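Local coordinates for protein importin subunit beta-1 (Saccharomyces cerevisiae, PDB 5OWU) that carries proteins into the nucleus as the importin beta subunit, working with importin alpha, which recognises the classical nuclear localization signal of the cargo, at residues 82-87 with 94-99; 296-301 with 359-364; 604-609 with 641-646; 771-776 with 815-820. All blocks are in the same frame, centred on the assembly; numbering follows the deposited sequence.

Contact 1 (82-87 with 94-99); sequences QRWITQ and NQIKTN
Trp-84 and Ile-96 meet between helix 74-87 and helix 90-104, an example of how a large side chain links helices whose backbones stand well apart here. The nearest CA atoms, those of the same two residues, are 11.3 Å from each other, and the side chains approach from opposite directions to close that distance. In Trp-84, CG lies anti to the backbone N (chi1 173°), which swings the indole outward with its six-membered ring foremost. Atoms CZ3 and CH2 do the touching: Ile-96 CD1 is 3.9 Å from Trp-84 CZ3, while Ile-96 CG2 lies 4.1 Å from Trp-84 CH2. The isoleucine thus offers both branches, its longer one extended through CG1 (chi2 168°) to put CD1 foremost.

The setting is an all-helical solenoid, in which helix 90-104 opens HEAT 3 and both segments belong to the importin-beta N-terminal region. Helix 109-126 packs on the pair through Ile-122, which both Trp-84 and Ile-96 touch.

Lys-97 comes in at the edge of the indole, near the ring plane, with its CE 4.5 Å from Trp-84 CZ2. The polar ends of Trp-84 and Lys-97 converge on Glu-126: Trp-84 NE1 is hydrogen-bonded to OE2, which probably helps to set the rotation of the indole, and Lys-97 NZ forms a salt bridge with OE1.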
loop_
_atom_site.group_PDB
_atom_site.type_symbol
_atom_site.label_atom_id
_atom_site.label_comp_id
_atom_site.label_asym_id
_atom_site.label_seq_id
_atom_site.Cartn_x
_atom_site.Cartn_y
_atom_site.Cartn_z
ATOM N N GLN A 82 4.221 29.914 -9.910
ATOM C CA GLN A 82 4.786 30.978 -10.731
ATOM C C GLN A 82 3.701 31.783 -11.444
ATOM O O GLN A 82 3.855 32.999 -11.635
ATOM C CB GLN A 82 5.773 30.402 -11.743
ATOM C CG GLN A 82 6.374 31.473 -12.657
ATOM C CD GLN A 82 7.503 30.956 -13.521
ATOM O OE1 GLN A 82 8.182 29.991 -13.171
ATOM N NE2 GLN A 82 7.708 31.600 -14.664
ATOM N N ARG A 83 2.608 31.135 -11.854
ATOM C CA ARG A 83 1.519 31.877 -12.485
ATOM C C ARG A 83 0.872 32.852 -11.504
ATOM O O ARG A 83 0.580 33.997 -11.863
ATOM C CB ARG A 83 0.469 30.924 -13.056
ATOM C CG ARG A 83 -0.733 31.671 -13.637
ATOM C CD ARG A 83 -1.693 30.767 -14.363
ATOM N NE ARG A 83 -2.261 29.743 -13.496
ATOM C CZ ARG A 83 -3.215 28.902 -13.880
ATOM N NH1 ARG A 83 -3.707 28.985 -15.105
ATOM N NH2 ARG A 83 -3.685 27.985 -13.043
ATOM N N TRP A 84 0.612 32.417 -10.272
ATOM C CA TRP A 84 0.115 33.345 -9.260
ATOM C C TRP A 84 1.084 34.502 -9.060
ATOM O O TRP A 84 0.682 35.674 -9.024
ATOM C CB TRP A 84 -0.112 32.611 -7.937
ATOM C CG TRP A 84 -0.452 33.528 -6.800
ATOM C CD1 TRP A 84 0.402 34.006 -5.855
ATOM C CD2 TRP A 84 -1.736 34.086 -6.497
ATOM N NE1 TRP A 84 -0.266 34.819 -4.977
ATOM C CE2 TRP A 84 -1.581 34.887 -5.347
ATOM C CE3 TRP A 84 -3.001 33.983 -7.081
ATOM C CZ2 TRP A 84 -2.644 35.577 -4.765
ATOM C CZ3 TRP A 84 -4.054 34.672 -6.507
ATOM C CH2 TRP A 84 -3.870 35.458 -5.361
ATOM N N ILE A 85 2.373 34.192 -8.946
ATOM C CA ILE A 85 3.352 35.215 -8.604
ATOM C C ILE A 85 3.480 36.252 -9.716
ATOM O O ILE A 85 3.536 37.459 -9.443
ATOM C CB ILE A 85 4.702 34.554 -8.273
ATOM C CG1 ILE A 85 4.575 33.805 -6.938
ATOM C CG2 ILE A 85 5.824 35.591 -8.226
ATOM C CD1 ILE A 85 5.708 32.872 -6.638
ATOM N N THR A 86 3.529 35.813 -10.978
ATOM C CA THR A 86 3.819 36.727 -12.082
ATOM C C THR A 86 2.586 37.234 -12.828
ATOM O O THR A 86 2.608 38.359 -13.326
ATOM C CB THR A 86 4.762 36.072 -13.102
ATOM O OG1 THR A 86 4.132 34.937 -13.701
ATOM C CG2 THR A 86 6.058 35.641 -12.438
ATOM N N GLN A 87 1.513 36.459 -12.921
ATOM C CA GLN A 87 0.380 36.836 -13.764
ATOM C C GLN A 87 -0.767 37.506 -13.017
ATOM O O GLN A 87 -1.608 38.140 -13.656
ATOM C CB GLN A 87 -0.162 35.607 -14.501
ATOM C CG GLN A 87 0.899 34.907 -15.349
ATOM C CD GLN A 87 1.583 35.858 -16.321
ATOM O OE1 GLN A 87 0.931 36.480 -17.158
ATOM N NE2 GLN A 87 2.901 35.985 -16.204
ATOM N N ASN A 94 -3.998 41.460 -3.682
ATOM C CA ASN A 94 -4.530 42.043 -2.456
ATOM C C ASN A 94 -6.049 41.944 -2.404
ATOM O O ASN A 94 -6.621 41.641 -1.348
ATOM C CB ASN A 94 -4.085 43.499 -2.326
ATOM C CG ASN A 94 -2.597 43.631 -2.061
ATOM O OD1 ASN A 94 -1.922 42.651 -1.746
ATOM N ND2 ASN A 94 -2.080 44.848 -2.181
ATOM N N GLN A 95 -6.725 42.198 -3.526
ATOM C CA GLN A 95 -8.184 42.106 -3.511
ATOM C C GLN A 95 -8.650 40.670 -3.302
ATOM O O GLN A 95 -9.614 40.428 -2.567
ATOM C CB GLN A 95 -8.775 42.675 -4.802
ATOM C CG GLN A 95 -9.176 44.145 -4.700
ATOM C CD GLN A 95 -10.418 44.359 -3.843
ATOM O OE1 GLN A 95 -10.429 44.054 -2.649
ATOM N NE2 GLN A 95 -11.474 44.880 -4.456
ATOM N N ILE A 96 -7.982 39.702 -3.936
ATOM C CA ILE A 96 -8.378 38.303 -3.787
ATOM C C ILE A 96 -8.201 37.855 -2.340
ATOM O O ILE A 96 -9.081 37.211 -1.758
ATOM C CB ILE A 96 -7.573 37.412 -4.749
ATOM C CG1 ILE A 96 -7.910 37.768 -6.206
ATOM C CG2 ILE A 96 -7.843 35.937 -4.476
ATOM C CD1 ILE A 96 -6.977 37.163 -7.220
ATOM N N LYS A 97 -7.050 38.182 -1.744
ATOM C CA LYS A 97 -6.793 37.802 -0.358
ATOM C C LYS A 97 -7.805 38.447 0.578
ATOM O O LYS A 97 -8.342 37.787 1.474
ATOM C CB LYS A 97 -5.378 38.208 0.044
ATOM C CG LYS A 97 -4.261 37.516 -0.704
ATOM C CD LYS A 97 -2.937 37.936 -0.085
ATOM C CE LYS A 97 -1.811 37.981 -1.070
ATOM N NZ LYS A 97 -0.575 38.496 -0.409
ATOM N N THR A 98 -8.081 39.741 0.380
ATOM C CA THR A 98 -9.083 40.414 1.203
ATOM C C THR A 98 -10.449 39.742 1.083
ATOM O O THR A 98 -11.147 39.553 2.087
ATOM C CB THR A 98 -9.177 41.890 0.810
ATOM O OG1 THR A 98 -7.894 42.508 0.975
ATOM C CG2 THR A 98 -10.197 42.623 1.677
ATOM N N ASN A 99 -10.856 39.384 -0.139
ATOM C CA ASN A 99 -12.163 38.754 -0.326
ATOM C C ASN A 99 -12.209 37.377 0.325
ATOM O O ASN A 99 -13.208 37.012 0.961
ATOM C CB ASN A 99 -12.490 38.655 -1.817
ATOM C CG ASN A 99 -12.819 40.005 -2.433
ATOM O OD1 ASN A 99 -13.050 40.985 -1.725
ATOM N ND2 ASN A 99 -12.846 40.060 -3.758
#

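Contact 2 (296-301 with 359-364); sequences EEIDIA and AQNCGN
Asn-361 faces both Glu-297 and Ile-298, one short side chain serving a polar and an apolar partner at once. Its CG is anti to the backbone N (chi1 -176°), which carries the amide toward Glu-297 while CB stays against Ile-298. The polar part is one hydrogen bond, from Asn-361 ND2 to Glu-297 OE1, 3.1 Å long with an N-H...O angle of 152°. OE1 accepts with its anti lone pair and lies in the plane of the asparagine amide, although carboxylate and amide are rotated 63° against each other. Glu-297 CB itself lies 3.6 Å from Asn-361 ND2. The other oxygen, OE2, takes bonds from Tyr-256 OH and the backbone N of Phe-317, while Ala-318 N makes a weak one to OE1, which would probably favour the charged carboxylate.

The apolar part is made by Ile-298. Its CG1 rests 3.7 Å from Asn-361 CB, and Ile-298 CD1 reaches on to Gln-360 CB at 4.2 Å. With a leucine at Asn-361 the amide is gone, and Glu-297 OE1 would probably be left with the weak bond from Ala-318 N.

The CA atoms of Ile-298 and Asn-361 are 5.6 Å apart, just before helix 347-362 ends ahead of Gly-363, whose phi is positive. Such helix-to-helix packing joins consecutive repeats of a HEAT solenoid, here HEAT 7 and HEAT 8.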
loop_
_atom_site.group_PDB
_atom_site.type_symbol
_atom_site.label_atom_id
_atom_site.label_comp_id
_atom_site.label_asym_id
_atom_site.label_seq_id
_atom_site.Cartn_x
_atom_site.Cartn_y
_atom_site.Cartn_z
ATOM N N GLU A 296 7.100 1.543 15.426
ATOM C CA GLU A 296 8.305 2.354 15.309
ATOM C C GLU A 296 9.528 1.578 15.780
ATOM O O GLU A 296 10.596 1.658 15.162
ATOM C CB GLU A 296 8.155 3.660 16.100
ATOM C CG GLU A 296 7.116 4.633 15.542
ATOM C CD GLU A 296 7.300 4.941 14.053
ATOM O OE1 GLU A 296 8.456 5.130 13.606
ATOM O OE2 GLU A 296 6.281 4.985 13.330
ATOM N N GLU A 297 9.392 0.807 16.861
ATOM C CA GLU A 297 10.549 0.068 17.355
ATOM C C GLU A 297 10.919 -1.091 16.429
ATOM O O GLU A 297 12.111 -1.399 16.262
ATOM C CB GLU A 297 10.275 -0.391 18.791
ATOM C CG GLU A 297 10.110 0.826 19.709
ATOM C CD GLU A 297 9.885 0.499 21.174
ATOM O OE1 GLU A 297 9.457 -0.622 21.505
ATOM O OE2 GLU A 297 10.141 1.392 22.003
ATOM N N ILE A 298 9.930 -1.713 15.785
ATOM C CA ILE A 298 10.237 -2.724 14.775
ATOM C C ILE A 298 10.955 -2.081 13.595
ATOM O O ILE A 298 11.934 -2.628 13.069
ATOM C CB ILE A 298 8.954 -3.452 14.329
ATOM C CG1 ILE A 298 8.371 -4.262 15.487
ATOM C CG2 ILE A 298 9.241 -4.394 13.138
ATOM C CD1 ILE A 298 6.915 -4.701 15.289
ATOM N N ASP A 299 10.493 -0.903 13.165
ATOM C CA ASP A 299 11.153 -0.235 12.045
ATOM C C ASP A 299 12.579 0.161 12.399
ATOM O O ASP A 299 13.480 0.079 11.553
ATOM C CB ASP A 299 10.354 0.990 11.606
ATOM C CG ASP A 299 9.057 0.615 10.918
ATOM O OD1 ASP A 299 8.945 -0.547 10.466
ATOM O OD2 ASP A 299 8.156 1.476 10.829
ATOM N N ILE A 300 12.806 0.586 13.646
ATOM C CA ILE A 300 14.164 0.895 14.091
ATOM C C ILE A 300 15.034 -0.349 14.004
ATOM O O ILE A 300 16.151 -0.311 13.476
ATOM C CB ILE A 300 14.147 1.471 15.521
ATOM C CG1 ILE A 300 13.473 2.844 15.533
ATOM C CG2 ILE A 300 15.569 1.576 16.092
ATOM C CD1 ILE A 300 13.149 3.360 16.935
ATOM N N ALA A 301 14.538 -1.471 14.529
ATOM C CA ALA A 301 15.315 -2.705 14.472
ATOM C C ALA A 301 15.655 -3.071 13.031
ATOM O O ALA A 301 16.800 -3.420 12.723
ATOM C CB ALA A 301 14.552 -3.842 15.153
ATOM N N ALA A 359 4.510 -9.205 20.075
ATOM C CA ALA A 359 5.247 -10.460 19.949
ATOM C C ALA A 359 6.370 -10.345 18.926
ATOM O O ALA A 359 7.467 -10.871 19.147
ATOM C CB ALA A 359 4.299 -11.595 19.572
ATOM N N GLN A 360 6.114 -9.681 17.796
ATOM C CA GLN A 360 7.164 -9.494 16.796
ATOM C C GLN A 360 8.286 -8.617 17.337
ATOM O O GLN A 360 9.466 -8.864 17.067
ATOM C CB GLN A 360 6.570 -8.878 15.524
ATOM C CG GLN A 360 5.629 -9.807 14.782
ATOM C CD GLN A 360 4.836 -9.102 13.697
ATOM O OE1 GLN A 360 4.362 -7.981 13.884
ATOM N NE2 GLN A 360 4.684 -9.762 12.555
ATOM N N ASN A 361 7.935 -7.594 18.109
ATOM C CA ASN A 361 8.919 -6.634 18.589
ATOM C C ASN A 361 9.727 -7.181 19.759
ATOM O O ASN A 361 10.905 -6.838 19.907
ATOM C CB ASN A 361 8.201 -5.346 18.991
ATOM C CG ASN A 361 9.147 -4.243 19.418
ATOM O OD1 ASN A 361 10.327 -4.244 19.079
ATOM N ND2 ASN A 361 8.616 -3.278 20.157
ATOM N N CYS A 362 9.127 -8.045 20.575
ATOM C CA CYS A 362 9.674 -8.397 21.879
ATOM C C CYS A 362 9.950 -9.884 22.059
ATOM O O CYS A 362 10.466 -10.273 23.112
ATOM C CB CYS A 362 8.718 -7.929 22.986
ATOM S SG CYS A 362 8.378 -6.157 22.922
ATOM N N GLY A 363 9.601 -10.723 21.091
ATOM C CA GLY A 363 10.017 -12.115 21.137
ATOM C C GLY A 363 9.580 -12.825 22.406
ATOM O O GLY A 363 8.434 -12.703 22.854
ATOM N N ASN A 364 10.513 -13.582 22.993
ATOM C CA ASN A 364 10.206 -14.425 24.147
ATOM C C ASN A 364 9.604 -13.647 25.314
ATOM O O ASN A 364 8.938 -14.245 26.162
ATOM C CB ASN A 364 11.475 -15.145 24.623
ATOM C CG ASN A 364 11.979 -16.172 23.629
ATOM O OD1 ASN A 364 11.281 -16.533 22.681
ATOM N ND2 ASN A 364 13.202 -16.657 23.846
#

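Contact 3 (604-609 with 641-646); sequences RLLEKK and SPYLLK
Tyr-643 reaches from helix 637-649 to Leu-606 and Glu-607 at the end of helix 595-607, making a mixed aromatic and polar contact between neighbouring repeats of the HEAT solenoid, HEAT 15 and HEAT 14. It illustrates how a tyrosine can spend its ring and its hydroxyl on different partners. The nearest CA atoms of the two segments, those of Leu-606 and Tyr-643, are 8.1 Å apart, and the aromatic side chain spans the interval.

The ring receives Leu-606 over one face. Leu-606 CD1 sits 4.0 Å from the centroid of the Tyr-643 ring and 18° off its normal, a CH-pi contact, and is displaced toward the CG side of the ring. Farther out, Leu-606 CB lies 4.0 Å from Tyr-643 CE1, so the leucine follows the ring along its length. Leu-606 is itself buried against Val-618, Phe-619 and Ile-622 of helix 615-629, which ties the tyrosine into the interior of HEAT 14.

At the far end the hydroxyl is placed to donate to Glu-607 OE2, in a bond modelled as very short. The glutamate chain folds at chi2 (-59°), which brings the carboxylate round to the phenol edge rather than straight out from its helix. Carboxylate and ring planes are 64° apart. With a phenylalanine at Tyr-643 the CH-pi contact could persist, but Glu-607 would probably lose this donor, and its carboxylate is likely to turn more freely.

The modelled separation of Tyr-643 OH and Glu-607 OE2, 2.4 Å, is of doubtful exact value; Glu-607 OE2 also lies near the ring plane, 3.4 Å from Tyr-643 CZ.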
loop_
_atom_site.group_PDB
_atom_site.type_symbol
_atom_site.label_atom_id
_atom_site.label_comp_id
_atom_site.label_asym_id
_atom_site.label_seq_id
_atom_site.Cartn_x
_atom_site.Cartn_y
_atom_site.Cartn_z
ATOM N N ARG A 604 -15.816 -19.498 -26.423
ATOM C CA ARG A 604 -17.200 -19.341 -25.999
ATOM C C ARG A 604 -17.293 -18.315 -24.879
ATOM O O ARG A 604 -18.101 -17.377 -24.940
ATOM C CB ARG A 604 -17.783 -20.692 -25.582
ATOM C CG ARG A 604 -18.129 -21.580 -26.774
ATOM C CD ARG A 604 -18.430 -23.004 -26.358
ATOM N NE ARG A 604 -19.519 -23.073 -25.391
ATOM C CZ ARG A 604 -19.844 -24.167 -24.710
ATOM N NH1 ARG A 604 -19.159 -25.291 -24.881
ATOM N NH2 ARG A 604 -20.849 -24.137 -23.845
ATOM N N LEU A 605 -16.410 -18.429 -23.882
ATOM C CA LEU A 605 -16.414 -17.459 -22.796
ATOM C C LEU A 605 -16.170 -16.053 -23.317
ATOM O O LEU A 605 -16.736 -15.083 -22.798
ATOM C CB LEU A 605 -15.362 -17.838 -21.756
ATOM C CG LEU A 605 -15.703 -19.081 -20.937
ATOM C CD1 LEU A 605 -14.475 -19.569 -20.188
ATOM C CD2 LEU A 605 -16.838 -18.786 -19.967
ATOM N N LEU A 606 -15.326 -15.919 -24.344
ATOM C CA LEU A 606 -15.039 -14.598 -24.890
ATOM C C LEU A 606 -16.216 -14.047 -25.682
ATOM O O LEU A 606 -16.372 -12.825 -25.778
ATOM C CB LEU A 606 -13.789 -14.648 -25.773
ATOM C CG LEU A 606 -12.430 -14.825 -25.088
ATOM C CD1 LEU A 606 -11.321 -14.869 -26.123
ATOM C CD2 LEU A 606 -12.153 -13.720 -24.072
ATOM N N GLU A 607 -17.049 -14.916 -26.254
ATOM C CA GLU A 607 -18.189 -14.440 -27.028
ATOM C C GLU A 607 -19.436 -14.245 -26.179
ATOM O O GLU A 607 -20.435 -13.720 -26.683
ATOM C CB GLU A 607 -18.497 -15.407 -28.178
ATOM C CG GLU A 607 -17.592 -15.227 -29.384
ATOM C CD GLU A 607 -17.668 -13.826 -29.981
ATOM O OE1 GLU A 607 -18.567 -13.052 -29.589
ATOM O OE2 GLU A 607 -16.815 -13.492 -30.831
ATOM N N LYS A 608 -19.395 -14.650 -24.915
ATOM C CA LYS A 608 -20.500 -14.407 -24.004
ATOM C C LYS A 608 -20.816 -12.921 -23.913
ATOM O O LYS A 608 -19.937 -12.066 -24.042
ATOM C CB LYS A 608 -20.152 -14.920 -22.609
ATOM C CG LYS A 608 -20.761 -16.256 -22.265
ATOM C CD LYS A 608 -20.326 -16.733 -20.891
ATOM C CE LYS A 608 -20.403 -15.645 -19.810
ATOM N NZ LYS A 608 -20.024 -16.168 -18.472
ATOM N N LYS A 609 -22.085 -12.614 -23.661
ATOM C CA LYS A 609 -22.434 -11.270 -23.233
ATOM C C LYS A 609 -21.838 -11.006 -21.854
ATOM O O LYS A 609 -21.736 -11.905 -21.014
ATOM C CB LYS A 609 -23.951 -11.081 -23.195
ATOM C CG LYS A 609 -24.358 -9.687 -22.721
ATOM C CD LYS A 609 -25.851 -9.429 -22.814
ATOM C CE LYS A 609 -26.174 -8.023 -22.308
ATOM N NZ LYS A 609 -25.497 -6.970 -23.117
ATOM N N SER A 641 -6.569 -13.710 -32.979
ATOM C CA SER A 641 -6.018 -12.393 -33.297
ATOM C C SER A 641 -7.005 -11.252 -33.097
ATOM O O SER A 641 -6.625 -10.239 -32.485
ATOM C CB SER A 641 -5.492 -12.403 -34.739
ATOM O OG SER A 641 -5.115 -11.096 -35.140
ATOM N N PRO A 642 -8.249 -11.327 -33.575
ATOM C CA PRO A 642 -9.170 -10.199 -33.345
ATOM C C PRO A 642 -9.356 -9.884 -31.872
ATOM O O PRO A 642 -9.280 -8.712 -31.469
ATOM C CB PRO A 642 -10.474 -10.673 -34.013
ATOM C CG PRO A 642 -10.053 -11.728 -34.977
ATOM C CD PRO A 642 -8.879 -12.405 -34.355
ATOM N N TYR A 643 -9.582 -10.913 -31.049
ATOM C CA TYR A 643 -9.707 -10.701 -29.611
ATOM C C TYR A 643 -8.448 -10.066 -29.048
ATOM O O TYR A 643 -8.514 -9.091 -28.293
ATOM C CB TYR A 643 -9.979 -12.025 -28.901
ATOM C CG TYR A 643 -11.250 -12.711 -29.327
ATOM C CD1 TYR A 643 -12.487 -12.226 -28.937
ATOM C CD2 TYR A 643 -11.207 -13.860 -30.097
ATOM C CE1 TYR A 643 -13.646 -12.858 -29.321
ATOM C CE2 TYR A 643 -12.357 -14.496 -30.484
ATOM C CZ TYR A 643 -13.570 -13.993 -30.093
ATOM O OH TYR A 643 -14.716 -14.634 -30.478
ATOM N N LEU A 644 -7.284 -10.611 -29.405
ATOM C CA LEU A 644 -6.026 -10.081 -28.889
ATOM C C LEU A 644 -5.873 -8.600 -29.213
ATOM O O LEU A 644 -5.576 -7.788 -28.332
ATOM C CB LEU A 644 -4.853 -10.878 -29.453
ATOM C CG LEU A 644 -3.462 -10.346 -29.105
ATOM C CD1 LEU A 644 -3.251 -10.334 -27.598
ATOM C CD2 LEU A 644 -2.411 -11.184 -29.811
ATOM N N LEU A 645 -6.054 -8.229 -30.483
ATOM C CA LEU A 645 -5.895 -6.830 -30.877
ATOM C C LEU A 645 -6.892 -5.931 -30.149
ATOM O O LEU A 645 -6.527 -4.862 -29.636
ATOM C CB LEU A 645 -6.049 -6.698 -32.395
ATOM C CG LEU A 645 -4.762 -6.782 -33.225
ATOM C CD1 LEU A 645 -3.932 -8.011 -32.871
ATOM C CD2 LEU A 645 -5.099 -6.779 -34.716
ATOM N N LYS A 646 -8.161 -6.347 -30.091
ATOM C CA LYS A 646 -9.151 -5.546 -29.373
ATOM C C LYS A 646 -8.756 -5.360 -27.911
ATOM O O LYS A 646 -8.852 -4.253 -27.366
ATOM C CB LYS A 646 -10.533 -6.192 -29.479
ATOM C CG LYS A 646 -11.631 -5.424 -28.743
ATOM C CD LYS A 646 -13.030 -5.933 -29.079
ATOM C CE LYS A 646 -13.409 -5.628 -30.525
ATOM N NZ LYS A 646 -14.873 -5.768 -30.779
#

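Contact 4 (771-776 with 815-820)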
loop_
_atom_site.group_PDB
_atom_site.type_symbol
_atom_site.label_atom_id
_atom_site.label_comp_id
_atom_site.label_asym_id
_atom_site.label_seq_id
_atom_site.Cartn_x
_atom_site.Cartn_y
_atom_site.Cartn_z
ATOM N N ALA A 771 25.706 -2.323 -31.997
ATOM C CA ALA A 771 24.359 -1.788 -31.869
ATOM C C ALA A 771 24.096 -1.279 -30.458
ATOM O O ALA A 771 23.365 -0.298 -30.276
ATOM C CB ALA A 771 23.334 -2.854 -32.252
ATOM N N LEU A 772 24.680 -1.930 -29.447
ATOM C CA LEU A 772 24.428 -1.537 -28.065
ATOM C C LEU A 772 25.322 -0.387 -27.618
ATOM O O LEU A 772 24.947 0.371 -26.712
ATOM C CB LEU A 772 24.633 -2.740 -27.134
ATOM C CG LEU A 772 24.284 -2.523 -25.661
ATOM C CD1 LEU A 772 22.781 -2.495 -25.474
ATOM C CD2 LEU A 772 24.917 -3.590 -24.776
ATOM N N PHE A 773 26.482 -0.225 -28.256
ATOM C CA PHE A 773 27.528 0.669 -27.757
ATOM C C PHE A 773 27.035 2.054 -27.353
ATOM O O PHE A 773 27.386 2.508 -26.252
ATOM C CB PHE A 773 28.636 0.778 -28.813
ATOM C CG PHE A 773 29.758 1.700 -28.421
ATOM C CD1 PHE A 773 30.579 1.394 -27.347
ATOM C CD2 PHE A 773 29.994 2.867 -29.127
ATOM C CE1 PHE A 773 31.612 2.236 -26.982
ATOM C CE2 PHE A 773 31.030 3.718 -28.762
ATOM C CZ PHE A 773 31.834 3.398 -27.690
ATOM N N PRO A 774 26.250 2.774 -28.161
ATOM C CA PRO A 774 25.891 4.152 -27.789
ATOM C C PRO A 774 24.906 4.265 -26.635
ATOM O O PRO A 774 24.540 5.389 -26.269
ATOM C CB PRO A 774 25.286 4.715 -29.086
ATOM C CG PRO A 774 24.808 3.521 -29.832
ATOM C CD PRO A 774 25.787 2.437 -29.524
ATOM N N TYR A 775 24.465 3.152 -26.047
ATOM C CA TYR A 775 23.503 3.174 -24.954
ATOM C C TYR A 775 24.090 2.696 -23.635
ATOM O O TYR A 775 23.376 2.678 -22.623
ATOM C CB TYR A 775 22.287 2.312 -25.319
ATOM C CG TYR A 775 21.697 2.684 -26.651
ATOM C CD1 TYR A 775 21.015 3.879 -26.810
ATOM C CD2 TYR A 775 21.837 1.852 -27.754
ATOM C CE1 TYR A 775 20.479 4.232 -28.018
ATOM C CE2 TYR A 775 21.306 2.204 -28.978
ATOM C CZ TYR A 775 20.628 3.393 -29.103
ATOM O OH TYR A 775 20.096 3.757 -30.315
ATOM N N VAL A 776 25.369 2.314 -23.615
ATOM C CA VAL A 776 25.959 1.736 -22.410
ATOM C C VAL A 776 25.877 2.718 -21.248
ATOM O O VAL A 776 25.463 2.360 -20.138
ATOM C CB VAL A 776 27.407 1.295 -22.683
ATOM C CG1 VAL A 776 28.110 0.880 -21.401
ATOM C CG2 VAL A 776 27.421 0.143 -23.668
ATOM N N ASP A 815 37.209 -4.678 -26.085
ATOM C CA ASP A 815 38.099 -3.682 -26.667
ATOM C C ASP A 815 38.479 -2.575 -25.694
ATOM O O ASP A 815 39.307 -1.732 -26.046
ATOM C CB ASP A 815 37.447 -3.056 -27.909
ATOM C CG ASP A 815 36.074 -2.473 -27.624
ATOM O OD1 ASP A 815 35.398 -2.955 -26.691
ATOM O OD2 ASP A 815 35.673 -1.529 -28.338
ATOM N N GLY A 816 37.899 -2.541 -24.497
ATOM C CA GLY A 816 38.176 -1.459 -23.573
ATOM C C GLY A 816 37.425 -0.180 -23.865
ATOM O O GLY A 816 37.680 0.832 -23.207
ATOM N N SER A 817 36.495 -0.199 -24.826
ATOM C CA SER A 817 35.767 1.004 -25.220
ATOM C C SER A 817 34.803 1.499 -24.144
ATOM O O SER A 817 34.342 2.643 -24.227
ATOM C CB SER A 817 34.985 0.750 -26.516
ATOM O OG SER A 817 34.286 -0.482 -26.477
ATOM N N ILE A 818 34.460 0.666 -23.163
ATOM C CA ILE A 818 33.561 1.076 -22.093
ATOM C C ILE A 818 34.214 0.930 -20.717
ATOM O O ILE A 818 33.532 0.974 -19.694
ATOM C CB ILE A 818 32.232 0.300 -22.169
ATOM C CG1 ILE A 818 32.448 -1.198 -21.919
ATOM C CG2 ILE A 818 31.579 0.521 -23.529
ATOM C CD1 ILE A 818 31.152 -1.971 -21.716
ATOM N N LYS A 819 35.537 0.777 -20.672
ATOM C CA LYS A 819 36.204 0.562 -19.391
ATOM C C LYS A 819 36.066 1.761 -18.460
ATOM O O LYS A 819 36.174 1.600 -17.245
ATOM C CB LYS A 819 37.680 0.235 -19.614
ATOM C CG LYS A 819 38.508 1.378 -20.179
ATOM C CD LYS A 819 39.953 0.945 -20.378
ATOM C CE LYS A 819 40.807 2.058 -20.954
ATOM N NZ LYS A 819 42.216 1.624 -21.149
ATOM N N GLN A 820 35.804 2.952 -19.001
ATOM C CA GLN A 820 35.636 4.148 -18.182
ATOM C C GLN A 820 34.501 4.017 -17.165
ATOM O O GLN A 820 34.457 4.786 -16.197
ATOM C CB GLN A 820 35.373 5.368 -19.067
ATOM C CG GLN A 820 34.134 5.260 -19.952
ATOM C CD GLN A 820 34.409 4.625 -21.305
ATOM O OE1 GLN A 820 35.453 4.009 -21.517
ATOM N NE2 GLN A 820 33.463 4.767 -22.227
#
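The backbones come nearest at Val-776 and Ile-818, whose CA atoms are 7.6 Å apart, where the type I beta turn from Gly-816 to Lys-819 passes the chain that leads into helix 776-788. The contact belongs to the C-terminal end of the HEAT solenoid: Phe-773 and Val-776 lie in HEAT 18, and the turn sits between helix 796-812 and helix 825-836, running into HEAT 19. It exemplifies how a turn between helices can be held by side chains from the preceding repeat.

Ile-818 is the common partner. With CG1 in the crowded position between backbone N and carbonyl carbon (chi1 65°), its CG2 is turned to serve two residues. That methyl lies at the edge of the Phe-773 ring, 3.9 Å from Phe-773 CE1, the two chains running alongside one another in opposite senses. On Val-776 it meets CG1 at 4.1 Å, and Val-776 CG1 is also 4.2 Å from Ile-818 CD1, the two branched chains crossing at about a right angle. Ile-809 of helix 796-812 and Phe-813 touch both Val-776 and Ile-818, adding to the apolar packing there.

Phe-773, more exposed, reaches the turn through CE1, which also lies 3.7 Å from Ser-817 CB. The carbonyl oxygen of Ser-817 lies in the plane of that ring, off its edge, and accepts a 3.0 Å hydrogen bond from Gln-820 NE2, the donor tilted 22° from the carbonyl plane.

In the fold
The four contacts follow one another along the chain, each closing before the next opens, and none touches another. Their centres lie 46 to 55 Å apart, with contacts 3 and 4 nearest at about 27 Å between closest atoms. They share no helix: contact 1 belongs to the N-terminal importin region, contact 2 joins HEAT 7 and HEAT 8, contact 3 joins HEAT 14 and HEAT 15, and contact 4 lies at HEAT 18 and HEAT 19. Contacts 2 and 3 fall on opposite sides of the chain's centre. Local packing between neighbouring repeats, through helices or the turns between them, builds the long superhelix, as in other HEAT-repeat transport receptors, which are known to be flexible.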